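Local coordinates for protein possible thiamine biosynthesis enzyme (Candida albicans, PDB 2X7Q) that is of unknown function but has the periplasmic binding protein fold and may bind a small solute, possibly in connection with thiamine biosynthesis, at residues A[28-33]-A[92-97]; A[34-39]-A[230-235]; A[110-115]-A[170-175]; A[137-142]-A[286-291]. The protein carries 1 engineered substitution. All coordinates share one frame; numbering follows the deposited sequence.

Interaction 1: residues A[28-33]-A[92-97]; sequences TPLFFA and DTYVKS
The ring of Tyr94 is the flat group at the centre of this contact, and Leu30 and Pro29 approach its phenol end obliquely, neither squarely over a face nor at an edge; Phe264 meets the same ring edge-to-face. From Leu30, CD2 lies 4.1 Å from Tyr94 CE1, while CG comes within 3.5 Å of Tyr94 OH. Three carbons of the Pro29 ring, CB, CG and CD, gather round that oxygen, the nearest being CD at 3.3 Å from Tyr94 OH. Farther round the helix, the Phe32 ring carries Phe31 CD2 3.9 Å above the centre of one face and has Thr28 CG2 at its edge.

Tyr94 spans the gap because its CG stands anti to the backbone N (chi1 178°), which throws the ring across to the first turn of the helix. Among all this hydrocarbon the buried hydroxyl still finds a polar partner: it is hydrogen-bonded to the carbonyl O of Phe26, just ahead of the helix. The tyrosine thus both packs against the helix start and ties to the chain leading into it.

The contact joins helix 28-35 to the edge strand 88-95 where the chain turns a corner. Helix 216-235 packs alongside, with Val226 touching Leu30 and Tyr94 and Ile230 touching Pro29, while Trp203 of strand 203-208 pairs its backbone with Tyr94 and Val95.

Interaction 2: residues A[34-39]-A[230-235]; sequences QQQGYY and IQYYNE
Gln36 and Tyr232 stack where helix 28-35 ends in a Schellman motif, with Gly37 at positive phi (66°) turning the chain toward the short helix 38-41. The close part of the contact is a layering of flat groups. The amide of Gln36 lies nearly parallel to the Tyr232 ring, the two planes 15° apart, and CG of the same glutamine makes a CH-pi contact over the ring face, 3.8 Å from the Tyr232 ring centroid. A bend at chi2 (-61°) folds the glutamine back so that methylene and amide both lie along the ring. Gln36 touches both tyrosines, its CB sitting over a face of the Tyr38 ring, offset toward the rim. Tyr38 closes in from another direction: its OH reaches to 3.5 Å from Tyr232 CD2, and Tyr232 CB lies at the edge of the Tyr38 ring. Deeper in, the Tyr232 ring also meets that of Phe32.

Toward solvent the fit is looser. Exposed Gln35 stretches out extended, its amide steeply turned against the Tyr232 ring and NE2 still 4.0 Å from Tyr232 OH. Along the exposed flank of helix 216-235, Gln231 and Glu235 bond to each other and not across the contact. The Tyr232 hydroxyl is hydrogen-bonded to Glu239 of the next helix. A neighbour in sequence probably helps to hold the stacked amide: Gln35 NE2 donates to Gln36 OE1 at 2.9 Å, a bent bond that meets a lone pair in the carbonyl plane, with the acceptor tilted from the plane of the donor amide.

Interaction 3: residues A[110-115]-A[170-175]; sequences DDVTDA and GSDAFM
Val112 lays its two methyls against Asp172, CG1 resting 3.7 Å from the carbonyl O of Asp172 and CG2 4.0 Å from its CB. With CG1 anti to the backbone N (chi1 180°), CG1 meets the carbonyl O, while CG2 lies near both that oxygen and the CB. Leu118 packs on both residues. Next to this apolar patch the carboxylates of Asp111 and Asp172 approach to 4.3 Å between Asp111 OD2 and Asp172 OD1, and a water bridges them, hydrogen-bonded at 2.8 Å to Asp111 OD2 and at 2.8 Å to Asp172 OD1.

The like charges are probably offset by the second shell. Arg109 forms salt bridges to both carboxylates, and Arg120 adds another to Asp172 OD1. The other oxygen of Asp172, OD2, takes the backbone N of Lys119, which helps fix the rotation of the group, and its carbonyl O is bonded to Thr105.

The contact thus pins the loop between strands 100-106 and 120-123 to the chain at Asp172, and strand 173-177 runs between those two strands in the sheet.

Interaction 4: residues A[137-142]-A[286-291]; sequences LAHQLG and LKLAGV
His139 overlaps Leu288 near the ends of two helices, each closed by a glycine-based Schellman motif, Gly142 after helix 129-141 and Gly290 after helix 275-289. The imidazole has its CG anti to the backbone N (chi1 -177°), which swings the ring off helix 129-141 toward the last turn of its partner. There one face of the ring looks onto the carbonyl carbon of Leu288, and the carbonyl O of Leu288 is 3.6 Å from His139 ND1. The leucine side chain crosses the histidine at about a right angle and supplies the far end of the contact: CD2 comes to 3.5 Å from His139 NE2, and CG to 3.8 Å from His139 CE1. At the root of the histidine, His139 CB lies 4.4 Å from Ala289 CA, alongside the alanine.

The overlap is a surface one, with His139 and Leu288 both exposed, and it rests on van der Waals contact. Buried Leu286 touches Val132 of helix 129-141, and Val291, just past the end of helix 275-289, touches Phe135, while Leu137 packs toward strand 190-197. So the C-terminal part of the chain leans on a helix of the lobe built round that sheet. Past Gly290 the chain turns back on its own last turn, where Val291 N donates to Leu286 O at 3.0 Å.

The four contacts fall into two pairs on opposite sides of the chain's centre. Interactions 1 and 2, centres 10 Å apart, share helix 28-35 and touch directly, Tyr39 OH lying 2.9 Å from Leu30 O; they belong with the sheet containing strands 17-21 and 88-95. Interactions 3 and 4, centres 18 Å apart, meet where Ala115 packs on Leu141, beside the second sheet. Between the pairs, centres are 28 to 41 Å apart. Along the chain, interaction 1 closes before 3 and 4 open, whereas interaction 2 spans all of 3 and crosses 4. Helix 216-235 returns to the first lobe and helix 275-289 leans on the second, consistent with the two-lobed binding-protein fold.

Interaction 1: residues A[28-33]-A[92-97]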
loop_
_atom_site.group_PDB
_atom_site.type_symbol
_atom_site.label_atom_id
_atom_site.label_comp_id
_atom_site.label_asym_id
_atom_site.label_seq_id
_atom_site.Cartn_x
_atom_site.Cartn_y
_atom_site.Cartn_z
ATOM N N THR A 28 -6.275 8.548 6.138
ATOM C CA THR A 28 -6.981 9.745 6.588
ATOM C C THR A 28 -8.418 9.847 6.060
ATOM O O THR A 28 -9.347 10.033 6.844
ATOM C CB THR A 28 -6.194 11.030 6.246
ATOM O OG1 THR A 28 -5.004 11.091 7.040
ATOM C CG2 THR A 28 -7.035 12.259 6.526
ATOM N N PRO A 29 -8.603 9.729 4.734
ATOM C CA PRO A 29 -9.951 9.826 4.162
ATOM C C PRO A 29 -10.921 8.824 4.782
ATOM O O PRO A 29 -12.098 9.140 4.957
ATOM C CB PRO A 29 -9.725 9.495 2.684
ATOM C CG PRO A 29 -8.314 9.886 2.427
ATOM C CD PRO A 29 -7.576 9.557 3.691
ATOM N N LEU A 30 -10.434 7.630 5.104
ATOM C CA LEU A 30 -11.266 6.613 5.736
ATOM C C LEU A 30 -11.798 7.103 7.077
ATOM O O LEU A 30 -12.958 6.877 7.414
ATOM C CB LEU A 30 -10.478 5.316 5.929
ATOM C CG LEU A 30 -9.972 4.615 4.668
ATOM C CD1 LEU A 30 -9.171 3.374 5.030
ATOM C CD2 LEU A 30 -11.132 4.257 3.761
ATOM N N PHE A 31 -10.943 7.782 7.835
ATOM C CA PHE A 31 -11.322 8.290 9.149
ATOM C C PHE A 31 -12.424 9.343 9.067
ATOM O O PHE A 31 -13.433 9.248 9.765
ATOM C CB PHE A 31 -10.102 8.865 9.871
ATOM C CG PHE A 31 -10.449 9.748 11.035
ATOM C CD1 PHE A 31 -10.860 9.202 12.241
ATOM C CD2 PHE A 31 -10.363 11.126 10.921
ATOM C CE1 PHE A 31 -11.183 10.017 13.310
ATOM C CE2 PHE A 31 -10.682 11.945 11.987
ATOM C CZ PHE A 31 -11.093 11.389 13.183
ATOM N N PHE A 32 -12.222 10.346 8.219
ATOM C CA PHE A 32 -13.181 11.439 8.080
ATOM C C PHE A 32 -14.542 10.951 7.586
ATOM O O PHE A 32 -15.573 11.525 7.927
ATOM C CB PHE A 32 -12.632 12.533 7.158
ATOM C CG PHE A 32 -11.577 13.397 7.800
ATOM C CD1 PHE A 32 -10.249 13.304 7.412
ATOM C CD2 PHE A 32 -11.915 14.298 8.798
ATOM C CE1 PHE A 32 -9.281 14.099 8.003
ATOM C CE2 PHE A 32 -10.950 15.093 9.393
ATOM C CZ PHE A 32 -9.633 14.992 8.995
ATOM N N ALA A 33 -14.538 9.894 6.780
ATOM C CA ALA A 33 -15.781 9.287 6.318
ATOM C C ALA A 33 -16.600 8.785 7.505
ATOM O O ALA A 33 -17.828 8.842 7.493
ATOM C CB ALA A 33 -15.492 8.152 5.351
ATOM N N ASP A 92 -10.947 -1.104 -7.202
ATOM C CA ASP A 92 -10.712 0.265 -7.645
ATOM C C ASP A 92 -9.426 0.832 -7.049
ATOM O O ASP A 92 -8.782 0.193 -6.218
ATOM C CB ASP A 92 -11.904 1.150 -7.272
ATOM C CG ASP A 92 -12.115 2.292 -8.247
ATOM O OD1 ASP A 92 -13.250 2.811 -8.320
ATOM O OD2 ASP A 92 -11.153 2.665 -8.949
ATOM N N THR A 93 -9.059 2.035 -7.481
ATOM C CA THR A 93 -7.862 2.703 -6.984
ATOM C C THR A 93 -8.196 3.637 -5.825
ATOM O O THR A 93 -9.126 4.438 -5.913
ATOM C CB THR A 93 -7.176 3.517 -8.095
ATOM O OG1 THR A 93 -6.854 2.655 -9.193
ATOM C CG2 THR A 93 -5.904 4.167 -7.573
ATOM N N TYR A 94 -7.432 3.529 -4.743
ATOM C CA TYR A 94 -7.634 4.368 -3.567
ATOM C C TYR A 94 -6.735 5.599 -3.614
ATOM O O TYR A 94 -7.170 6.714 -3.322
ATOM C CB TYR A 94 -7.366 3.563 -2.294
ATOM C CG TYR A 94 -7.512 4.358 -1.017
ATOM C CD1 TYR A 94 -8.753 4.820 -0.602
ATOM C CD2 TYR A 94 -6.410 4.637 -0.220
ATOM C CE1 TYR A 94 -8.894 5.543 0.567
ATOM C CE2 TYR A 94 -6.539 5.359 0.951
ATOM C CZ TYR A 94 -7.784 5.808 1.338
ATOM O OH TYR A 94 -7.918 6.526 2.502
ATOM N N VAL A 95 -5.476 5.389 -3.984
ATOM C CA VAL A 95 -4.530 6.485 -4.142
ATOM C C VAL A 95 -3.953 6.501 -5.552
ATOM O O VAL A 95 -3.396 5.507 -6.018
ATOM C CB VAL A 95 -3.382 6.398 -3.125
ATOM C CG1 VAL A 95 -2.340 7.460 -3.419
ATOM C CG2 VAL A 95 -3.921 6.547 -1.711
ATOM N N LYS A 96 -4.091 7.638 -6.224
ATOM C CA LYS A 96 -3.657 7.771 -7.608
ATOM C C LYS A 96 -2.162 8.060 -7.719
ATOM O O LYS A 96 -1.479 7.528 -8.596
ATOM C CB LYS A 96 -4.459 8.871 -8.304
ATOM C CG LYS A 96 -4.158 9.020 -9.784
ATOM C CD LYS A 96 -5.100 10.021 -10.424
ATOM C CE LYS A 96 -6.550 9.608 -10.229
ATOM N NZ LYS A 96 -7.490 10.592 -10.835
ATOM N N SER A 97 -1.659 8.909 -6.827
ATOM C CA SER A 97 -0.251 9.291 -6.840
ATOM C C SER A 97 0.653 8.116 -6.462
ATOM O O SER A 97 0.241 7.220 -5.727
ATOM C CB SER A 97 -0.011 10.476 -5.901
ATOM O OG SER A 97 -0.547 10.222 -4.615
#

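Interaction 2: residues A[34-39]-A[230-235]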
loop_
_atom_site.group_PDB
_atom_site.type_symbol
_atom_site.label_atom_id
_atom_site.label_comp_id
_atom_site.label_asym_id
_atom_site.label_seq_id
_atom_site.Cartn_x
_atom_site.Cartn_y
_atom_site.Cartn_z
ATOM N N GLN A 34 -15.906 8.295 8.528
ATOM C CA GLN A 34 -16.552 7.814 9.743
ATOM C C GLN A 34 -16.921 8.982 10.654
ATOM O O GLN A 34 -18.000 9.003 11.245
ATOM C CB GLN A 34 -15.636 6.836 10.485
ATOM C CG GLN A 34 -16.224 6.276 11.774
ATOM C CD GLN A 34 -15.260 5.359 12.507
ATOM O OE1 GLN A 34 -15.383 4.136 12.447
ATOM N NE2 GLN A 34 -14.298 5.949 13.203
ATOM N N GLN A 35 -16.017 9.952 10.759
ATOM C CA GLN A 35 -16.245 11.139 11.577
ATOM C C GLN A 35 -17.487 11.898 11.121
ATOM O O GLN A 35 -18.289 12.342 11.942
ATOM C CB GLN A 35 -15.027 12.066 11.528
ATOM C CG GLN A 35 -15.162 13.318 12.384
ATOM C CD GLN A 35 -14.052 14.323 12.130
ATOM O OE1 GLN A 35 -13.147 14.486 12.949
ATOM N NE2 GLN A 35 -14.116 14.999 10.989
ATOM N N GLN A 36 -17.639 12.040 9.809
ATOM C CA GLN A 36 -18.764 12.774 9.241
ATOM C C GLN A 36 -19.981 11.874 9.054
ATOM O O GLN A 36 -21.016 12.309 8.550
ATOM C CB GLN A 36 -18.368 13.422 7.913
ATOM C CG GLN A 36 -17.195 14.384 8.024
ATOM C CD GLN A 36 -17.482 15.547 8.954
ATOM O OE1 GLN A 36 -16.655 15.903 9.792
ATOM N NE2 GLN A 36 -18.659 16.144 8.810
ATOM N N GLY A 37 -19.848 10.615 9.463
ATOM C CA GLY A 37 -20.949 9.671 9.416
ATOM C C GLY A 37 -21.412 9.321 8.014
ATOM O O GLY A 37 -22.592 9.043 7.798
ATOM N N TYR A 38 -20.486 9.328 7.062
ATOM C CA TYR A 38 -20.816 8.985 5.684
ATOM C C TYR A 38 -21.199 7.513 5.548
ATOM O O TYR A 38 -22.048 7.159 4.730
ATOM C CB TYR A 38 -19.653 9.312 4.744
ATOM C CG TYR A 38 -19.363 10.788 4.609
ATOM C CD1 TYR A 38 -20.372 11.689 4.303
ATOM C CD2 TYR A 38 -18.073 11.278 4.766
ATOM C CE1 TYR A 38 -20.110 13.039 4.175
ATOM C CE2 TYR A 38 -17.798 12.625 4.637
ATOM C CZ TYR A 38 -18.820 13.502 4.342
ATOM O OH TYR A 38 -18.556 14.848 4.210
ATOM N N TYR A 39 -20.569 6.656 6.344
ATOM C CA TYR A 39 -20.853 5.227 6.297
ATOM C C TYR A 39 -22.298 4.935 6.696
ATOM O O TYR A 39 -23.017 4.236 5.983
ATOM C CB TYR A 39 -19.887 4.450 7.195
ATOM C CG TYR A 39 -18.434 4.602 6.803
ATOM C CD1 TYR A 39 -17.515 5.163 7.680
ATOM C CD2 TYR A 39 -17.983 4.193 5.556
ATOM C CE1 TYR A 39 -16.186 5.304 7.331
ATOM C CE2 TYR A 39 -16.656 4.332 5.195
ATOM C CZ TYR A 39 -15.761 4.888 6.088
ATOM O OH TYR A 39 -14.441 5.029 5.730
ATOM N N ILE A 230 -12.939 11.158 0.755
ATOM C CA ILE A 230 -11.827 11.736 0.013
ATOM C C ILE A 230 -12.083 13.209 -0.291
ATOM O O ILE A 230 -11.185 14.040 -0.164
ATOM C CB ILE A 230 -11.580 10.979 -1.307
ATOM C CG1 ILE A 230 -11.046 9.573 -1.027
ATOM C CG2 ILE A 230 -10.613 11.749 -2.188
ATOM C CD1 ILE A 230 -10.769 8.764 -2.275
ATOM N N GLN A 231 -13.308 13.527 -0.696
ATOM C CA GLN A 231 -13.672 14.904 -1.001
ATOM C C GLN A 231 -13.555 15.783 0.242
ATOM O O GLN A 231 -13.045 16.899 0.172
ATOM C CB GLN A 231 -15.088 14.981 -1.578
ATOM C CG GLN A 231 -15.536 16.394 -1.933
ATOM C CD GLN A 231 -16.941 16.443 -2.500
ATOM O OE1 GLN A 231 -17.608 15.419 -2.628
ATOM N NE2 GLN A 231 -17.395 17.642 -2.844
ATOM N N TYR A 232 -14.028 15.277 1.376
ATOM C CA TYR A 232 -13.927 16.010 2.631
ATOM C C TYR A 232 -12.467 16.306 2.949
ATOM O O TYR A 232 -12.111 17.437 3.266
ATOM C CB TYR A 232 -14.569 15.224 3.777
ATOM C CG TYR A 232 -14.649 16.002 5.074
ATOM C CD1 TYR A 232 -13.582 16.023 5.964
ATOM C CD2 TYR A 232 -15.789 16.724 5.403
ATOM C CE1 TYR A 232 -13.653 16.740 7.149
ATOM C CE2 TYR A 232 -15.871 17.442 6.582
ATOM C CZ TYR A 232 -14.800 17.446 7.449
ATOM O OH TYR A 232 -14.877 18.160 8.620
ATOM N N TYR A 233 -11.627 15.281 2.860
ATOM C CA TYR A 233 -10.196 15.441 3.079
ATOM C C TYR A 233 -9.638 16.549 2.197
ATOM O O TYR A 233 -8.931 17.434 2.672
ATOM C CB TYR A 233 -9.464 14.127 2.798
ATOM C CG TYR A 233 -7.969 14.288 2.631
ATOM C CD1 TYR A 233 -7.120 14.266 3.731
ATOM C CD2 TYR A 233 -7.407 14.471 1.374
ATOM C CE1 TYR A 233 -5.755 14.420 3.581
ATOM C CE2 TYR A 233 -6.044 14.627 1.213
ATOM C CZ TYR A 233 -5.224 14.599 2.320
ATOM O OH TYR A 233 -3.869 14.751 2.167
ATOM N N ASN A 234 -9.962 16.492 0.908
ATOM C CA ASN A 234 -9.495 17.486 -0.048
ATOM C C ASN A 234 -9.900 18.907 0.324
ATOM O O ASN A 234 -9.180 19.860 0.031
ATOM C CB ASN A 234 -10.002 17.154 -1.455
ATOM C CG ASN A 234 -9.230 16.023 -2.105
ATOM O OD1 ASN A 234 -8.166 15.626 -1.630
ATOM N ND2 ASN A 234 -9.760 15.501 -3.206
ATOM N N GLU A 235 -11.053 19.045 0.970
ATOM C CA GLU A 235 -11.586 20.356 1.321
ATOM C C GLU A 235 -11.227 20.760 2.749
ATOM O O GLU A 235 -11.538 21.868 3.184
ATOM C CB GLU A 235 -13.106 20.376 1.137
ATOM C CG GLU A 235 -13.563 20.055 -0.280
ATOM C CD GLU A 235 -15.072 19.986 -0.405
ATOM O OE1 GLU A 235 -15.760 20.062 0.634
ATOM O OE2 GLU A 235 -15.569 19.848 -1.542
#

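Interaction 3: residues A[110-115]-A[170-175]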
loop_
_atom_site.group_PDB
_atom_site.type_symbol
_atom_site.label_atom_id
_atom_site.label_comp_id
_atom_site.label_asym_id
_atom_site.label_seq_id
_atom_site.Cartn_x
_atom_site.Cartn_y
_atom_site.Cartn_z
ATOM N N ASP A 110 30.433 3.639 7.332
ATOM C CA ASP A 110 31.440 3.996 6.338
ATOM C C ASP A 110 31.380 3.069 5.128
ATOM O O ASP A 110 31.836 3.422 4.042
ATOM C CB ASP A 110 32.842 3.956 6.951
ATOM C CG ASP A 110 33.097 5.106 7.903
ATOM O OD1 ASP A 110 32.191 5.946 8.082
ATOM O OD2 ASP A 110 34.207 5.170 8.470
ATOM N N ASP A 111 30.812 1.885 5.323
ATOM C CA ASP A 111 30.760 0.878 4.269
ATOM C C ASP A 111 29.560 1.053 3.340
ATOM O O ASP A 111 29.506 0.451 2.268
ATOM C CB ASP A 111 30.758 -0.528 4.875
ATOM C CG ASP A 111 29.589 -0.760 5.817
ATOM O OD1 ASP A 111 29.087 0.221 6.408
ATOM O OD2 ASP A 111 29.182 -1.931 5.974
ATOM N N VAL A 112 28.604 1.881 3.749
ATOM C CA VAL A 112 27.404 2.105 2.950
ATOM C C VAL A 112 27.113 3.591 2.771
ATOM O O VAL A 112 26.651 4.259 3.697
ATOM C CB VAL A 112 26.173 1.420 3.577
ATOM C CG1 VAL A 112 24.936 1.671 2.726
ATOM C CG2 VAL A 112 26.423 -0.071 3.738
ATOM N N THR A 113 27.384 4.101 1.573
ATOM C CA THR A 113 27.121 5.500 1.248
ATOM C C THR A 113 26.284 5.622 -0.024
ATOM O O THR A 113 25.498 6.558 -0.176
ATOM C CB THR A 113 28.431 6.294 1.068
ATOM O OG1 THR A 113 29.127 5.818 -0.090
ATOM C CG2 THR A 113 29.320 6.136 2.291
ATOM N N ASP A 114 26.462 4.669 -0.935
ATOM C CA ASP A 114 25.724 4.652 -2.194
ATOM C C ASP A 114 24.854 3.401 -2.307
ATOM O O ASP A 114 25.177 2.357 -1.740
ATOM C CB ASP A 114 26.688 4.734 -3.380
ATOM C CG ASP A 114 25.972 4.716 -4.718
ATOM O OD1 ASP A 114 25.318 5.722 -5.061
ATOM O OD2 ASP A 114 26.065 3.697 -5.430
ATOM N N ALA A 115 23.753 3.517 -3.043
ATOM C CA ALA A 115 22.795 2.427 -3.188
ATOM C C ALA A 115 23.400 1.199 -3.863
ATOM O O ALA A 115 22.972 0.074 -3.615
ATOM C CB ALA A 115 21.566 2.904 -3.956
ATOM N N GLY A 170 22.320 -8.028 11.178
ATOM C CA GLY A 170 22.733 -6.792 10.541
ATOM C C GLY A 170 22.290 -6.681 9.096
ATOM O O GLY A 170 22.085 -7.690 8.420
ATOM N N SER A 171 22.141 -5.447 8.624
ATOM C CA SER A 171 21.760 -5.191 7.238
ATOM C C SER A 171 22.490 -3.961 6.710
ATOM O O SER A 171 22.960 -3.128 7.486
ATOM C CB SER A 171 20.247 -4.994 7.121
ATOM O OG SER A 171 19.546 -6.162 7.511
ATOM N N ASP A 172 22.591 -3.854 5.390
ATOM C CA ASP A 172 23.227 -2.700 4.773
ATOM C C ASP A 172 22.226 -1.569 4.568
ATOM O O ASP A 172 22.569 -0.391 4.690
ATOM C CB ASP A 172 23.875 -3.083 3.439
ATOM C CG ASP A 172 25.103 -3.954 3.615
ATOM O OD1 ASP A 172 25.664 -3.974 4.727
ATOM O OD2 ASP A 172 25.506 -4.616 2.636
ATOM N N ALA A 173 20.984 -1.934 4.266
ATOM C CA ALA A 173 19.936 -0.947 4.033
ATOM C C ALA A 173 18.549 -1.582 3.977
ATOM O O ALA A 173 18.413 -2.791 3.788
ATOM C CB ALA A 173 20.209 -0.174 2.753
ATOM N N PHE A 174 17.525 -0.751 4.150
ATOM C CA PHE A 174 16.139 -1.184 4.026
ATOM C C PHE A 174 15.334 -0.080 3.351
ATOM O O PHE A 174 15.784 1.063 3.271
ATOM C CB PHE A 174 15.550 -1.518 5.399
ATOM C CG PHE A 174 15.353 -0.318 6.285
ATOM C CD1 PHE A 174 16.381 0.141 7.092
ATOM C CD2 PHE A 174 14.136 0.343 6.319
ATOM C CE1 PHE A 174 16.201 1.241 7.912
ATOM C CE2 PHE A 174 13.950 1.442 7.134
ATOM C CZ PHE A 174 14.983 1.892 7.930
HETATM N N MSE A 175 14.146 -0.416 2.864
HETATM C CA MSE A 175 13.310 0.562 2.180
HETATM C C MSE A 175 11.981 0.755 2.907
HETATM O O MSE A 175 11.318 -0.214 3.288
HETATM C CB MSE A 175 13.074 0.142 0.728
HETATM C CG MSE A 175 14.346 -0.048 -0.070
HETATM SE SE MSE A 175 14.026 -0.600 -1.901
HETATM C CE MSE A 175 12.901 0.875 -2.466
HETATM O O HOH W 1 28.277 -3.430 3.789
#

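Interaction 4: residues A[137-142]-A[286-291]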
loop_
_atom_site.group_PDB
_atom_site.type_symbol
_atom_site.label_atom_id
_atom_site.label_comp_id
_atom_site.label_asym_id
_atom_site.label_seq_id
_atom_site.Cartn_x
_atom_site.Cartn_y
_atom_site.Cartn_z
ATOM N N LEU A 137 14.437 -1.267 -7.525
ATOM C CA LEU A 137 15.571 -0.371 -7.327
ATOM C C LEU A 137 16.837 -0.930 -7.964
ATOM O O LEU A 137 17.562 -0.215 -8.650
ATOM C CB LEU A 137 15.801 -0.131 -5.836
ATOM C CG LEU A 137 17.012 0.733 -5.487
ATOM C CD1 LEU A 137 16.871 2.118 -6.101
ATOM C CD2 LEU A 137 17.198 0.825 -3.982
ATOM N N ALA A 138 17.094 -2.213 -7.732
ATOM C CA ALA A 138 18.258 -2.878 -8.300
ATOM C C ALA A 138 18.290 -2.768 -9.826
ATOM O O ALA A 138 19.345 -2.536 -10.409
ATOM C CB ALA A 138 18.297 -4.343 -7.863
ATOM N N HIS A 139 17.139 -2.942 -10.472
ATOM C CA HIS A 139 17.066 -2.871 -11.932
ATOM C C HIS A 139 17.363 -1.464 -12.453
ATOM O O HIS A 139 18.025 -1.306 -13.476
ATOM C CB HIS A 139 15.701 -3.360 -12.434
ATOM C CG HIS A 139 15.568 -3.379 -13.921
ATOM N ND1 HIS A 139 16.060 -4.410 -14.709
ATOM C CD2 HIS A 139 14.986 -2.512 -14.783
ATOM C CE1 HIS A 139 15.793 -4.166 -15.970
ATOM N NE2 HIS A 139 15.137 -3.015 -16.049
ATOM N N GLN A 140 16.883 -0.448 -11.742
ATOM C CA GLN A 140 17.114 0.939 -12.128
ATOM C C GLN A 140 18.567 1.343 -11.898
ATOM O O GLN A 140 19.097 2.210 -12.588
ATOM C CB GLN A 140 16.186 1.866 -11.346
ATOM C CG GLN A 140 16.366 3.335 -11.663
ATOM C CD GLN A 140 15.594 4.225 -10.717
ATOM O OE1 GLN A 140 14.364 4.222 -10.712
ATOM N NE2 GLN A 140 16.313 4.997 -9.910
ATOM N N LEU A 141 19.205 0.707 -10.920
ATOM C CA LEU A 141 20.596 0.995 -10.585
ATOM C C LEU A 141 21.555 0.364 -11.584
ATOM O O LEU A 141 22.697 0.800 -11.719
ATOM C CB LEU A 141 20.913 0.507 -9.169
ATOM C CG LEU A 141 20.851 1.555 -8.057
ATOM C CD1 LEU A 141 19.826 2.626 -8.380
ATOM C CD2 LEU A 141 20.539 0.896 -6.723
ATOM N N GLY A 142 21.082 -0.658 -12.291
ATOM C CA GLY A 142 21.900 -1.346 -13.273
ATOM C C GLY A 142 22.665 -2.506 -12.669
ATOM O O GLY A 142 23.478 -3.143 -13.337
ATOM N N LEU A 286 7.522 -5.333 -12.576
ATOM C CA LEU A 286 7.859 -6.489 -11.750
ATOM C C LEU A 286 8.476 -7.611 -12.578
ATOM O O LEU A 286 9.486 -8.199 -12.190
ATOM C CB LEU A 286 6.623 -7.000 -11.007
ATOM C CG LEU A 286 5.976 -6.025 -10.021
ATOM C CD1 LEU A 286 4.779 -6.668 -9.331
ATOM C CD2 LEU A 286 6.990 -5.542 -9.001
ATOM N N LYS A 287 7.863 -7.900 -13.721
ATOM C CA LYS A 287 8.370 -8.923 -14.629
ATOM C C LYS A 287 9.794 -8.600 -15.064
ATOM O O LYS A 287 10.665 -9.473 -15.080
ATOM C CB LYS A 287 7.463 -9.044 -15.855
ATOM C CG LYS A 287 7.939 -10.041 -16.901
ATOM C CD LYS A 287 7.899 -11.461 -16.374
ATOM C CE LYS A 287 8.334 -12.457 -17.440
ATOM N NZ LYS A 287 8.294 -13.866 -16.935
ATOM N N LEU A 288 10.021 -7.339 -15.413
ATOM C CA LEU A 288 11.325 -6.890 -15.883
ATOM C C LEU A 288 12.341 -6.844 -14.744
ATOM O O LEU A 288 13.546 -6.950 -14.970
ATOM C CB LEU A 288 11.205 -5.512 -16.536
ATOM C CG LEU A 288 12.387 -5.023 -17.375
ATOM C CD1 LEU A 288 12.626 -5.953 -18.553
ATOM C CD2 LEU A 288 12.143 -3.600 -17.856
ATOM N N ALA A 289 11.844 -6.689 -13.520
ATOM C CA ALA A 289 12.706 -6.591 -12.347
ATOM C C ALA A 289 13.057 -7.965 -11.778
ATOM O O ALA A 289 13.951 -8.086 -10.939
ATOM C CB ALA A 289 12.060 -5.721 -11.281
ATOM N N GLY A 290 12.344 -8.992 -12.228
ATOM C CA GLY A 290 12.616 -10.351 -11.798
ATOM C C GLY A 290 11.736 -10.831 -10.662
ATOM O O GLY A 290 11.852 -11.973 -10.218
ATOM N N VAL A 291 10.851 -9.960 -10.188
ATOM C CA VAL A 291 9.940 -10.315 -9.105
ATOM C C VAL A 291 8.960 -11.396 -9.550
ATOM O O VAL A 291 8.695 -12.348 -8.815
ATOM C CB VAL A 291 9.153 -9.091 -8.599
ATOM C CG1 VAL A 291 8.150 -9.502 -7.531
ATOM C CG2 VAL A 291 10.107 -8.035 -8.058
#